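Local coordinates for ferritin (Pseudo-nitzschia multiseries, PDB 4IWK), which binds ferrous iron, oxidises it with dioxygen at a ferroxidase centre, and probably stores it as ferric hydroxide in a 24-subunit shell, at residues S83-W88 / K141-N146. Sequence-based numbering, arbitrary orientation.
Sequences SPEDVW and KVTDEN
Val142 reaches across to helix 84-111 with both methyl groups, and each finds a different surface. CG1, anti to its own backbone N (chi1 168°), lies against the first turn of that helix, 3.9 Å from Glu85 N and 4.3 Å from Pro84 CB. CG2 goes to the indole of Trp88: it sits 3.9 Å from Trp88 CD1 and makes an off-centre CH-pi contact with the five-membered ring, 4.3 Å from the centroid of that ring. The two side chains meet at roughly a right angle. Met38 and Met42 of helix 36-62 also pack against Trp88, whose side chain lies about 8 Å from a bound ferric ion.

On the partly exposed side, Glu85 runs past Thr143. Its CG is anti to the backbone N (chi1 -167°) and the chain stays extended, which brings the carboxylate end obliquely across the threonine hydroxyl, with Glu85 CD 3.4 Å from Thr143 OG1. This is van der Waals contact, since even the nearer oxygen, Glu85 OE2, stays 3.6 Å from Thr143 OG1, too far for a bond. The hydroxyl itself is hydrogen-bonded to Leu139 O, one turn back in its own helix. With an alanine at Glu85 the negative end is gone, and Thr143 would probably lose its cover on this side.

Ser83 and Asp86 close the helix start with a capping box, its two bonds both weak. The axes of helix segments 84-88 and 141-145 lie 9.7 Å apart and run nearly antiparallel (164°), at one end of the ferritin four-helix bundle, where Leu152 of helix 151-158 also touches Pro84 and Asn146. With apolar contacts inside and a glutamate crossing a threonine outside, the join between the two segments is packing, with no polar bond between them.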
# COMPACT_ATOMS: atom_id res chain seq x y z
N SER A 83 -52.55 24.83 -3.10
CA SER A 83 -52.16 23.49 -2.74
C SER A 83 -50.98 23.04 -3.59
O SER A 83 -50.67 23.75 -4.57
CB SER A 83 -53.32 22.52 -3.03
OG SER A 83 -53.55 22.50 -4.42
N PRO A 84 -50.28 21.94 -3.20
CA PRO A 84 -49.16 21.46 -4.08
C PRO A 84 -49.62 21.18 -5.48
O PRO A 84 -48.85 21.45 -6.44
CB PRO A 84 -48.62 20.19 -3.38
CG PRO A 84 -48.94 20.53 -1.90
CD PRO A 84 -50.30 21.22 -1.90
N GLU A 85 -50.81 20.63 -5.63
CA GLU A 85 -51.27 20.40 -7.02
C GLU A 85 -51.29 21.68 -7.90
O GLU A 85 -50.89 21.63 -9.11
CB GLU A 85 -52.69 19.83 -6.99
CG GLU A 85 -53.00 19.32 -8.40
CD GLU A 85 -54.41 18.76 -8.48
OE1 GLU A 85 -54.84 18.21 -7.45
OE2 GLU A 85 -55.02 18.84 -9.59
N ASP A 86 -51.70 22.82 -7.31
CA ASP A 86 -51.74 24.04 -8.07
C ASP A 86 -50.32 24.42 -8.49
O ASP A 86 -50.11 24.94 -9.60
CB ASP A 86 -52.26 25.20 -7.19
CG ASP A 86 -53.74 25.05 -6.79
OD1 ASP A 86 -54.50 24.36 -7.51
OD2 ASP A 86 -54.14 25.72 -5.79
N VAL A 87 -49.38 24.29 -7.58
CA VAL A 87 -48.01 24.71 -7.88
C VAL A 87 -47.44 23.79 -9.03
O VAL A 87 -46.92 24.30 -10.02
CB VAL A 87 -47.07 24.53 -6.67
CG1 VAL A 87 -45.69 25.15 -7.03
CG2 VAL A 87 -47.66 25.34 -5.48
N TRP A 88 -47.55 22.46 -8.86
CA TRP A 88 -47.03 21.58 -9.91
C TRP A 88 -47.69 21.80 -11.27
O TRP A 88 -47.07 21.71 -12.28
CB TRP A 88 -47.18 20.13 -9.45
CG TRP A 88 -46.14 19.78 -8.37
CD1 TRP A 88 -46.35 19.67 -7.05
CD2 TRP A 88 -44.74 19.53 -8.60
NE1 TRP A 88 -45.16 19.30 -6.41
CE2 TRP A 88 -44.16 19.28 -7.35
CE3 TRP A 88 -43.92 19.50 -9.77
CZ2 TRP A 88 -42.81 18.95 -7.20
CZ3 TRP A 88 -42.56 19.20 -9.61
CH2 TRP A 88 -42.04 18.93 -8.32
N LYS A 141 -48.60 11.83 -9.73
CA LYS A 141 -48.49 11.23 -8.38
C LYS A 141 -49.10 12.17 -7.29
O LYS A 141 -49.81 11.75 -6.36
CB LYS A 141 -47.01 11.00 -8.07
CG LYS A 141 -46.36 9.90 -8.96
CD LYS A 141 -44.85 10.02 -8.69
CE LYS A 141 -43.96 9.09 -9.51
NZ LYS A 141 -44.66 8.87 -10.84
N VAL A 142 -48.81 13.46 -7.42
CA VAL A 142 -49.38 14.42 -6.46
C VAL A 142 -50.87 14.41 -6.46
O VAL A 142 -51.51 14.42 -5.38
CB VAL A 142 -48.88 15.83 -6.81
CG1 VAL A 142 -49.67 16.92 -6.04
CG2 VAL A 142 -47.40 15.94 -6.48
N THR A 143 -51.45 14.42 -7.64
CA THR A 143 -52.86 14.45 -7.76
C THR A 143 -53.49 13.17 -7.19
O THR A 143 -54.50 13.29 -6.45
CB THR A 143 -53.30 14.70 -9.22
OG1 THR A 143 -52.79 16.01 -9.60
CG2 THR A 143 -54.82 14.68 -9.32
N ASP A 144 -52.88 12.00 -7.39
CA ASP A 144 -53.49 10.79 -6.86
C ASP A 144 -53.32 10.70 -5.31
O ASP A 144 -54.31 10.37 -4.59
CB ASP A 144 -52.74 9.61 -7.57
CG ASP A 144 -53.42 8.30 -7.45
OD1 ASP A 144 -54.63 8.27 -7.03
OD2 ASP A 144 -52.80 7.28 -7.86
N GLU A 145 -52.10 10.98 -4.83
CA GLU A 145 -51.82 10.87 -3.38
C GLU A 145 -52.67 11.84 -2.64
O GLU A 145 -53.06 11.59 -1.50
CB GLU A 145 -50.35 11.12 -3.11
CG GLU A 145 -49.57 10.00 -3.74
CD GLU A 145 -48.19 9.91 -3.17
OE1 GLU A 145 -48.01 10.32 -1.96
OE2 GLU A 145 -47.31 9.47 -3.97
N ASN A 146 -52.92 13.02 -3.22
CA ASN A 146 -53.69 14.02 -2.46
C ASN A 146 -55.17 13.68 -2.30
O ASN A 146 -55.92 14.48 -1.65
CB ASN A 146 -53.45 15.43 -3.02
CG ASN A 146 -53.70 16.50 -2.00
OD1 ASN A 146 -53.33 16.35 -0.83
ND2 ASN A 146 -54.29 17.64 -2.45